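Local coordinates for F21M12.9 protein (Arabidopsis thaliana, PDB 3ADG), which binds double-stranded RNA, here through its first dsRNA-binding domain, and assists DICER-LIKE 1 in the accurate processing of microRNA precursors in the nucleus, at residues Q37-L42 with R46-P51; V4-L9 with P21-V26; P51-R56 with E60-E65. All coordinates share one frame; numbering follows the deposited sequence.

Contact 1 of 3, residues Q37-L42 with R46-P51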
loop_
_atom_site.group_PDB
_atom_site.type_symbol
_atom_site.label_atom_id
_atom_site.label_comp_id
_atom_site.label_asym_id
_atom_site.label_seq_id
_atom_site.Cartn_x
_atom_site.Cartn_y
_atom_site.Cartn_z
ATOM N N GLN A 37 4.936 4.537 -6.610
ATOM C CA GLN A 37 4.899 4.708 -5.176
ATOM C C GLN A 37 3.425 4.630 -4.850
ATOM O O GLN A 37 2.585 5.045 -5.667
ATOM C CB GLN A 37 5.458 6.080 -4.796
ATOM C CG GLN A 37 5.806 6.216 -3.307
ATOM C CD GLN A 37 4.684 6.825 -2.436
ATOM O OE1 GLN A 37 3.802 7.551 -2.919
ATOM N NE2 GLN A 37 4.746 6.550 -1.132
ATOM N N SER A 38 3.097 4.116 -3.678
ATOM C CA SER A 38 1.684 4.031 -3.307
ATOM C C SER A 38 1.476 4.496 -1.866
ATOM O O SER A 38 2.352 4.350 -1.016
ATOM C CB SER A 38 1.154 2.601 -3.496
ATOM O OG SER A 38 -0.177 2.492 -3.039
ATOM N N THR A 39 0.299 5.044 -1.613
ATOM C CA THR A 39 -0.148 5.361 -0.279
ATOM C C THR A 39 -1.382 4.529 -0.085
ATOM O O THR A 39 -2.253 4.518 -0.970
ATOM C CB THR A 39 -0.503 6.857 -0.110
ATOM O OG1 THR A 39 0.643 7.658 -0.409
ATOM C CG2 THR A 39 -0.982 7.158 1.349
ATOM N N VAL A 40 -1.412 3.792 1.018
ATOM C CA VAL A 40 -2.613 3.084 1.463
ATOM C C VAL A 40 -3.275 3.908 2.552
ATOM O O VAL A 40 -2.595 4.434 3.466
ATOM C CB VAL A 40 -2.379 1.581 1.898
ATOM C CG1 VAL A 40 -1.526 1.467 3.152
ATOM C CG2 VAL A 40 -3.732 0.831 2.095
ATOM N N ILE A 41 -4.598 4.002 2.456
ATOM C CA ILE A 41 -5.390 4.737 3.409
ATOM C C ILE A 41 -6.345 3.781 4.130
ATOM O O ILE A 41 -7.179 3.109 3.497
ATOM C CB ILE A 41 -6.143 5.905 2.740
ATOM C CG1 ILE A 41 -5.152 6.810 1.983
ATOM C CG2 ILE A 41 -6.922 6.702 3.774
ATOM C CD1 ILE A 41 -5.094 6.582 0.430
ATOM N N LEU A 42 -6.191 3.728 5.451
ATOM C CA LEU A 42 -6.984 2.847 6.311
ATOM C C LEU A 42 -7.402 3.595 7.569
ATOM O O LEU A 42 -6.571 4.193 8.253
ATOM C CB LEU A 42 -6.184 1.572 6.679
ATOM C CG LEU A 42 -6.892 0.599 7.643
ATOM C CD1 LEU A 42 -8.154 -0.033 7.007
ATOM C CD2 LEU A 42 -5.900 -0.437 8.192
ATOM N N ARG A 46 -2.824 7.450 6.672
ATOM C CA ARG A 46 -2.089 7.282 5.406
ATOM C C ARG A 46 -0.721 6.638 5.623
ATOM O O ARG A 46 0.081 7.119 6.410
ATOM C CB ARG A 46 -1.897 8.629 4.716
ATOM C CG ARG A 46 -3.207 9.358 4.384
ATOM C CD ARG A 46 -2.965 10.755 3.770
ATOM N NE ARG A 46 -2.079 10.726 2.594
ATOM C CZ ARG A 46 -2.511 10.507 1.356
ATOM N NH1 ARG A 46 -3.811 10.271 1.139
ATOM N NH2 ARG A 46 -1.648 10.495 0.355
ATOM N N TYR A 47 -0.434 5.572 4.889
ATOM C CA TYR A 47 0.868 4.888 5.047
ATOM C C TYR A 47 1.501 4.827 3.693
ATOM O O TYR A 47 0.847 4.405 2.746
ATOM C CB TYR A 47 0.677 3.467 5.558
ATOM C CG TYR A 47 -0.162 3.336 6.814
ATOM C CD1 TYR A 47 -1.538 3.165 6.734
ATOM C CD2 TYR A 47 0.433 3.380 8.085
ATOM C CE1 TYR A 47 -2.303 3.034 7.887
ATOM C CE2 TYR A 47 -0.323 3.220 9.244
ATOM C CZ TYR A 47 -1.693 3.062 9.130
ATOM O OH TYR A 47 -2.454 2.903 10.249
ATOM N N ASN A 48 2.779 5.190 3.609
ATOM C CA ASN A 48 3.425 5.326 2.333
ATOM C C ASN A 48 4.379 4.174 2.042
ATOM O O ASN A 48 5.137 3.755 2.902
ATOM C CB ASN A 48 4.136 6.670 2.265
ATOM C CG ASN A 48 3.145 7.817 2.151
ATOM O OD1 ASN A 48 2.758 8.447 3.149
ATOM N ND2 ASN A 48 2.681 8.044 0.952
ATOM N N SER A 49 4.290 3.645 0.831
ATOM C CA SER A 49 5.298 2.695 0.337
ATOM C C SER A 49 6.677 3.336 0.155
ATOM O O SER A 49 6.856 4.586 0.101
ATOM C CB SER A 49 4.855 2.136 -1.017
ATOM O OG SER A 49 5.098 3.109 -2.034
ATOM N N LEU A 50 7.664 2.451 -0.005
ATOM C CA LEU A 50 8.950 2.825 -0.570
ATOM C C LEU A 50 8.786 3.382 -2.006
ATOM O O LEU A 50 7.798 3.066 -2.682
ATOM C CB LEU A 50 9.869 1.611 -0.583
ATOM C CG LEU A 50 10.452 1.231 0.787
ATOM C CD1 LEU A 50 11.441 0.094 0.607
ATOM C CD2 LEU A 50 11.094 2.436 1.491
ATOM N N PRO A 51 9.743 4.215 -2.474
ATOM C CA PRO A 51 9.613 4.695 -3.857
ATOM C C PRO A 51 10.213 3.696 -4.835
ATOM O O PRO A 51 10.878 2.689 -4.432
ATOM C CB PRO A 51 10.498 5.959 -3.850
ATOM C CG PRO A 51 11.638 5.575 -2.942
ATOM C CD PRO A 51 10.963 4.739 -1.825
HETATM O O HOH W 1 -5.352 2.483 9.950
#
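Ser49 and Ser38 grip each other twice: Ser38 N donates to Ser49 OG at 2.8 Å in an almost straight bond (175°), and Ser49 N returns one to Ser38 O. The serine oxygen reaches back to the strand because OG stands between backbone N and carbonyl carbon (chi1 77°); it also gives its own proton to Leu50 O. Next to this pair Gln37, bent at chi2 (-94°), swings its amide over so that NE2 meets Ser49 O at 3.1 Å, the acceptor lying in the amide plane. Further along the beta hairpin, Val40 and Tyr47 form an antiparallel hydrogen-bonded pair, Tyr47 N to Val40 O and Val40 N to Tyr47 O. A water bridges Leu42 O and Tyr47 OH, sitting in the plane of the ring at its edge. On the face carrying Thr39, Ile41 and Arg46, Thr39 CG2 lies over the guanidinium, 3.5 Å from Arg46 NH2, which is salt-bridged to Glu24. On the other face Val40 CG1 packs on Tyr47 CB at 3.8 Å. That second face looks toward the helices: Tyr47 rests on Ala67 of helix 56-71, Leu42 on Leu9 and Tyr12 of helix 5-15, while strand 22-28 flanks strand 35-42 along its other edge.

Contact 2 of 3, residues V4-L9 with P21-V26; sequences VFKSRL and PVYEIV
Lys6 lies across the end of the Tyr23 side chain, and its chain can be followed outward from the helix. CB is 3.9 Å from Tyr23 OH, and CG comes closer to the same oxygen, at 3.5 Å, with CZ just behind it. The chain runs straight through chi2, then turns at chi3 (82°), and that bend carries CE over the ring: it stands 4.2 Å from the Tyr23 centroid, 23° off the normal, a CH-pi contact over one face and displaced toward the rim at CE1 and CZ. NZ rises farther above the same face; at 5.1 Å from the Tyr23 centroid its cation-pi attraction is weak at most, and its stronger partner is Glu60 OE1 of helix 56-71, in a salt bridge.

The phenol oxygen is tied to the helix backbone by a water, 2.7 Å from Tyr23 OH and in the plane of the ring, which donates to Lys6 O. One turn further along the helix Leu9 points at the strand's start. Its CG touches Pro21 CG at 3.7 Å, and its CD2 methyl reaches both that same proline carbon and Tyr23 OH, so the tyrosine tip is wedged between Lys6 and Leu9. No direct hydrogen bond joins the two segments.

Here the first helix of the alpha-beta-beta-beta-alpha dsRNA-binding fold meets the first strand of its sheet, with Val40 of the middle strand packing beside Pro21 and Tyr23.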
loop_
_atom_site.group_PDB
_atom_site.type_symbol
_atom_site.label_atom_id
_atom_site.label_comp_id
_atom_site.label_asym_id
_atom_site.label_seq_id
_atom_site.Cartn_x
_atom_site.Cartn_y
_atom_site.Cartn_z
ATOM N N VAL A 4 1.845 -11.163 0.069
ATOM C CA VAL A 4 0.671 -11.294 0.930
ATOM C C VAL A 4 0.235 -10.079 1.793
ATOM O O VAL A 4 -0.720 -10.186 2.548
ATOM C CB VAL A 4 0.756 -12.642 1.784
ATOM C CG1 VAL A 4 1.899 -12.586 2.793
ATOM C CG2 VAL A 4 -0.575 -12.988 2.465
ATOM N N PHE A 5 0.899 -8.926 1.657
ATOM C CA PHE A 5 0.619 -7.792 2.537
ATOM C C PHE A 5 -0.784 -7.209 2.314
ATOM O O PHE A 5 -1.508 -6.959 3.282
ATOM C CB PHE A 5 1.712 -6.732 2.424
ATOM C CG PHE A 5 3.088 -7.258 2.700
ATOM C CD1 PHE A 5 4.050 -7.237 1.700
ATOM C CD2 PHE A 5 3.417 -7.802 3.969
ATOM C CE1 PHE A 5 5.369 -7.731 1.941
ATOM C CE2 PHE A 5 4.714 -8.323 4.223
ATOM C CZ PHE A 5 5.686 -8.281 3.210
ATOM N N LYS A 6 -1.197 -7.050 1.045
ATOM C CA LYS A 6 -2.536 -6.476 0.782
ATOM C C LYS A 6 -3.645 -7.321 1.403
ATOM O O LYS A 6 -4.498 -6.791 2.098
ATOM C CB LYS A 6 -2.806 -6.288 -0.713
ATOM C CG LYS A 6 -1.947 -5.189 -1.366
ATOM C CD LYS A 6 -2.203 -5.144 -2.881
ATOM C CE LYS A 6 -3.463 -4.360 -3.280
ATOM N NZ LYS A 6 -3.620 -4.360 -4.824
ATOM N N SER A 7 -3.614 -8.625 1.167
ATOM C CA SER A 7 -4.632 -9.492 1.774
ATOM C C SER A 7 -4.603 -9.461 3.335
ATOM O O SER A 7 -5.668 -9.449 3.976
ATOM C CB SER A 7 -4.593 -10.915 1.198
ATOM O OG SER A 7 -3.330 -11.506 1.392
ATOM N N ARG A 8 -3.406 -9.390 3.941
ATOM C CA ARG A 8 -3.307 -9.378 5.422
ATOM C C ARG A 8 -3.906 -8.080 5.971
ATOM O O ARG A 8 -4.535 -8.056 7.039
ATOM C CB ARG A 8 -1.852 -9.505 5.883
ATOM C CG ARG A 8 -1.293 -10.888 5.723
ATOM C CD ARG A 8 0.096 -10.909 6.323
ATOM N NE ARG A 8 0.768 -12.169 6.054
ATOM C CZ ARG A 8 2.092 -12.268 5.997
ATOM N NH1 ARG A 8 2.832 -11.177 6.238
ATOM N NH2 ARG A 8 2.662 -13.435 5.726
ATOM N N LEU A 9 -3.736 -6.998 5.221
ATOM C CA LEU A 9 -4.259 -5.709 5.661
ATOM C C LEU A 9 -5.779 -5.712 5.502
ATOM O O LEU A 9 -6.498 -5.202 6.359
ATOM C CB LEU A 9 -3.641 -4.559 4.866
ATOM C CG LEU A 9 -3.920 -3.159 5.397
ATOM C CD1 LEU A 9 -3.278 -3.001 6.755
ATOM C CD2 LEU A 9 -3.367 -2.133 4.393
ATOM N N PRO A 21 -9.016 -1.146 2.854
ATOM C CA PRO A 21 -7.956 -0.171 2.563
ATOM C C PRO A 21 -8.064 0.257 1.120
ATOM O O PRO A 21 -8.328 -0.577 0.246
ATOM C CB PRO A 21 -6.650 -0.966 2.755
ATOM C CG PRO A 21 -6.998 -2.107 3.661
ATOM C CD PRO A 21 -8.480 -2.407 3.413
ATOM N N VAL A 22 -7.887 1.551 0.870
ATOM C CA VAL A 22 -7.803 2.055 -0.485
ATOM C C VAL A 22 -6.355 2.499 -0.806
ATOM O O VAL A 22 -5.646 2.980 0.054
ATOM C CB VAL A 22 -8.790 3.214 -0.756
ATOM C CG1 VAL A 22 -8.430 4.490 0.002
ATOM C CG2 VAL A 22 -8.793 3.518 -2.209
ATOM N N TYR A 23 -5.984 2.369 -2.073
ATOM C CA TYR A 23 -4.649 2.653 -2.539
ATOM C C TYR A 23 -4.642 3.826 -3.515
ATOM O O TYR A 23 -5.399 3.840 -4.498
ATOM C CB TYR A 23 -4.047 1.398 -3.190
ATOM C CG TYR A 23 -3.872 0.286 -2.206
ATOM C CD1 TYR A 23 -4.946 -0.538 -1.875
ATOM C CD2 TYR A 23 -2.639 0.092 -1.555
ATOM C CE1 TYR A 23 -4.794 -1.570 -0.929
ATOM C CE2 TYR A 23 -2.472 -0.935 -0.622
ATOM C CZ TYR A 23 -3.566 -1.739 -0.296
ATOM O OH TYR A 23 -3.433 -2.731 0.644
ATOM N N GLU A 24 -3.789 4.805 -3.237
ATOM C CA GLU A 24 -3.439 5.813 -4.231
ATOM C C GLU A 24 -2.145 5.334 -4.907
ATOM O O GLU A 24 -1.227 4.854 -4.228
ATOM C CB GLU A 24 -3.216 7.171 -3.569
ATOM C CG GLU A 24 -4.449 7.866 -3.026
ATOM C CD GLU A 24 -4.075 9.035 -2.132
ATOM O OE1 GLU A 24 -4.974 9.616 -1.526
ATOM O OE2 GLU A 24 -2.862 9.352 -2.040
ATOM N N ILE A 25 -2.118 5.398 -6.237
ATOM C CA ILE A 25 -0.960 5.008 -7.043
ATOM C C ILE A 25 -0.365 6.282 -7.671
ATOM O O ILE A 25 -1.071 7.023 -8.354
ATOM C CB ILE A 25 -1.364 4.002 -8.182
ATOM C CG1 ILE A 25 -2.047 2.735 -7.607
ATOM C CG2 ILE A 25 -0.170 3.653 -9.066
ATOM C CD1 ILE A 25 -2.831 1.907 -8.627
ATOM N N VAL A 26 0.919 6.528 -7.428
ATOM C CA VAL A 26 1.652 7.615 -8.066
ATOM C C VAL A 26 2.666 7.066 -9.087
ATOM O O VAL A 26 3.448 6.145 -8.801
ATOM C CB VAL A 26 2.343 8.563 -7.023
ATOM C CG1 VAL A 26 3.313 9.553 -7.713
ATOM C CG2 VAL A 26 1.283 9.334 -6.253
HETATM O O HOH W 2 -5.518 -4.340 1.355
#

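Contact 3 of 3, residues P51-R56 with E60-E65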
loop_
_atom_site.group_PDB
_atom_site.type_symbol
_atom_site.label_atom_id
_atom_site.label_comp_id
_atom_site.label_asym_id
_atom_site.label_seq_id
_atom_site.Cartn_x
_atom_site.Cartn_y
_atom_site.Cartn_z
ATOM N N PRO A 51 9.743 4.215 -2.474
ATOM C CA PRO A 51 9.613 4.695 -3.857
ATOM C C PRO A 51 10.213 3.696 -4.835
ATOM O O PRO A 51 10.878 2.689 -4.432
ATOM C CB PRO A 51 10.498 5.959 -3.850
ATOM C CG PRO A 51 11.638 5.575 -2.942
ATOM C CD PRO A 51 10.963 4.739 -1.825
ATOM N N GLY A 52 10.025 3.960 -6.124
ATOM C CA GLY A 52 10.865 3.324 -7.137
ATOM C C GLY A 52 10.468 1.926 -7.576
ATOM O O GLY A 52 11.284 1.191 -8.119
ATOM N N PHE A 53 9.226 1.540 -7.316
ATOM C CA PHE A 53 8.751 0.254 -7.829
ATOM C C PHE A 53 8.462 0.306 -9.341
ATOM O O PHE A 53 8.250 1.395 -9.910
ATOM C CB PHE A 53 7.537 -0.231 -7.021
ATOM C CG PHE A 53 7.895 -0.621 -5.621
ATOM C CD1 PHE A 53 7.629 0.257 -4.585
ATOM C CD2 PHE A 53 8.622 -1.802 -5.361
ATOM C CE1 PHE A 53 7.994 -0.042 -3.268
ATOM C CE2 PHE A 53 8.978 -2.122 -4.054
ATOM C CZ PHE A 53 8.647 -1.232 -3.001
ATOM N N PHE A 54 8.463 -0.860 -9.976
ATOM C CA PHE A 54 8.285 -0.938 -11.437
ATOM C C PHE A 54 6.836 -1.163 -11.878
ATOM O O PHE A 54 6.524 -1.123 -13.079
ATOM C CB PHE A 54 9.193 -2.009 -12.058
ATOM C CG PHE A 54 10.681 -1.833 -11.756
ATOM C CD1 PHE A 54 11.514 -2.953 -11.629
ATOM C CD2 PHE A 54 11.242 -0.565 -11.612
ATOM C CE1 PHE A 54 12.904 -2.815 -11.370
ATOM C CE2 PHE A 54 12.604 -0.407 -11.347
ATOM C CZ PHE A 54 13.457 -1.542 -11.218
ATOM N N ASN A 55 5.969 -1.396 -10.898
ATOM C CA ASN A 55 4.548 -1.556 -11.166
ATOM C C ASN A 55 3.684 -1.212 -9.946
ATOM O O ASN A 55 4.174 -1.155 -8.802
ATOM C CB ASN A 55 4.281 -2.964 -11.712
ATOM C CG ASN A 55 4.703 -4.042 -10.733
ATOM O OD1 ASN A 55 4.010 -4.287 -9.729
ATOM N ND2 ASN A 55 5.867 -4.639 -10.972
ATOM N N ARG A 56 2.392 -0.978 -10.199
ATOM C CA ARG A 56 1.502 -0.513 -9.137
ATOM C C ARG A 56 1.373 -1.580 -8.034
ATOM O O ARG A 56 1.412 -1.254 -6.858
ATOM C CB ARG A 56 0.143 -0.099 -9.712
ATOM C CG ARG A 56 -0.619 -1.207 -10.387
ATOM C CD ARG A 56 -1.636 -1.793 -9.440
ATOM N NE ARG A 56 -2.692 -2.504 -10.148
ATOM C CZ ARG A 56 -3.682 -3.175 -9.565
ATOM N NH1 ARG A 56 -3.776 -3.244 -8.232
ATOM N NH2 ARG A 56 -4.565 -3.796 -10.334
ATOM N N GLU A 60 1.835 -1.047 -4.035
ATOM C CA GLU A 60 0.703 -1.248 -3.138
ATOM C C GLU A 60 1.087 -2.251 -2.048
ATOM O O GLU A 60 0.816 -2.016 -0.862
ATOM C CB GLU A 60 -0.514 -1.726 -3.927
ATOM C CG GLU A 60 -1.043 -0.627 -4.856
ATOM C CD GLU A 60 -2.219 -1.107 -5.714
ATOM O OE1 GLU A 60 -2.381 -2.329 -5.864
ATOM O OE2 GLU A 60 -2.984 -0.259 -6.215
ATOM N N GLN A 61 1.748 -3.341 -2.448
ATOM C CA GLN A 61 2.212 -4.319 -1.477
ATOM C C GLN A 61 3.152 -3.678 -0.449
ATOM O O GLN A 61 3.099 -4.022 0.730
ATOM C CB GLN A 61 2.871 -5.500 -2.142
ATOM C CG GLN A 61 1.883 -6.340 -2.906
ATOM C CD GLN A 61 0.983 -7.218 -2.024
ATOM O OE1 GLN A 61 1.125 -7.255 -0.777
ATOM N NE2 GLN A 61 0.040 -7.934 -2.681
ATOM N N SER A 62 4.029 -2.784 -0.905
ATOM C CA SER A 62 4.991 -2.103 -0.013
ATOM C C SER A 62 4.236 -1.190 0.999
ATOM O O SER A 62 4.558 -1.191 2.196
ATOM C CB SER A 62 6.004 -1.321 -0.849
ATOM O OG SER A 62 6.844 -0.490 -0.030
ATOM N N ALA A 63 3.241 -0.461 0.499
ATOM C CA ALA A 63 2.385 0.404 1.332
ATOM C C ALA A 63 1.693 -0.459 2.414
ATOM O O ALA A 63 1.652 -0.047 3.594
ATOM C CB ALA A 63 1.331 1.131 0.475
ATOM N N ALA A 64 1.149 -1.619 2.002
ATOM C CA ALA A 64 0.431 -2.524 2.929
ATOM C C ALA A 64 1.399 -3.047 3.993
ATOM O O ALA A 64 1.060 -3.069 5.174
ATOM C CB ALA A 64 -0.228 -3.672 2.167
ATOM N N GLU A 65 2.631 -3.366 3.581
ATOM C CA GLU A 65 3.651 -3.810 4.520
ATOM C C GLU A 65 3.907 -2.739 5.593
ATOM O O GLU A 65 3.963 -3.040 6.794
ATOM C CB GLU A 65 4.961 -4.101 3.800
ATOM C CG GLU A 65 6.057 -4.517 4.832
ATOM C CD GLU A 65 7.409 -4.796 4.229
ATOM O OE1 GLU A 65 8.315 -5.156 5.016
ATOM O OE2 GLU A 65 7.542 -4.718 2.999
#
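Phe53 sets the CE1 and CZ corner of its ring against Ser62, with CE1 3.4 Å from Ser62 CB in an oblique approach. Ser62 OG, close to the same ring carbons, is hydrogen-bonded to Leu50 N, which ties the helix to the loop. At the start of the helix Glu60 N bonds to Arg56 O, a regular helical turn, and the two side chains add a salt bridge, Arg56 NH1 to Glu60 OE1 at 2.9 Å, on the syn side of the carboxylate and within the guanidinium plane, although the two planes are turned 73° apart. Arg56 gets there by bending at chi2 (98°), while Glu60 reaches out with its chain extended beyond CG. The same OE1 also holds Lys6 NZ, so one oxygen of the buried Glu60 probably balances two positive groups. A glutamine in place of Glu60 would probably leave Lys6 and Arg56 close together without the negative charge both hold. Asn55, the N-cap, bonds through OD1 to Ala58 N. Gly52 and Phe53 both face Phe36 in a G1 beta bulge, and Glu60 lies against Tyr23 and Ile25 of strand 22-28, so helix 56-71 is seated on the sheet beside helix 5-15.

The three contacts follow one another along the chain, contact 2 first, then contact 1, then contact 3, with centres 8 to 9 Å apart in a single compact dsRNA-binding domain. Contacts 1 and 2 share the three-stranded antiparallel sheet, strand 35-42 lying between 22-28 and 45-48. Contacts 1 and 3 share Pro51, in the loop that leads from strand 45-48 to helix 56-71, and Ser49 CB packs at 3.4 Å against Ala63 N. Contact 2 reaches contact 3 from helix 5-15, where Lys6 N also bonds to Gln61 OE1. Together they join both helices to one face of the sheet, the framework on which this family carries its RNA-binding surface.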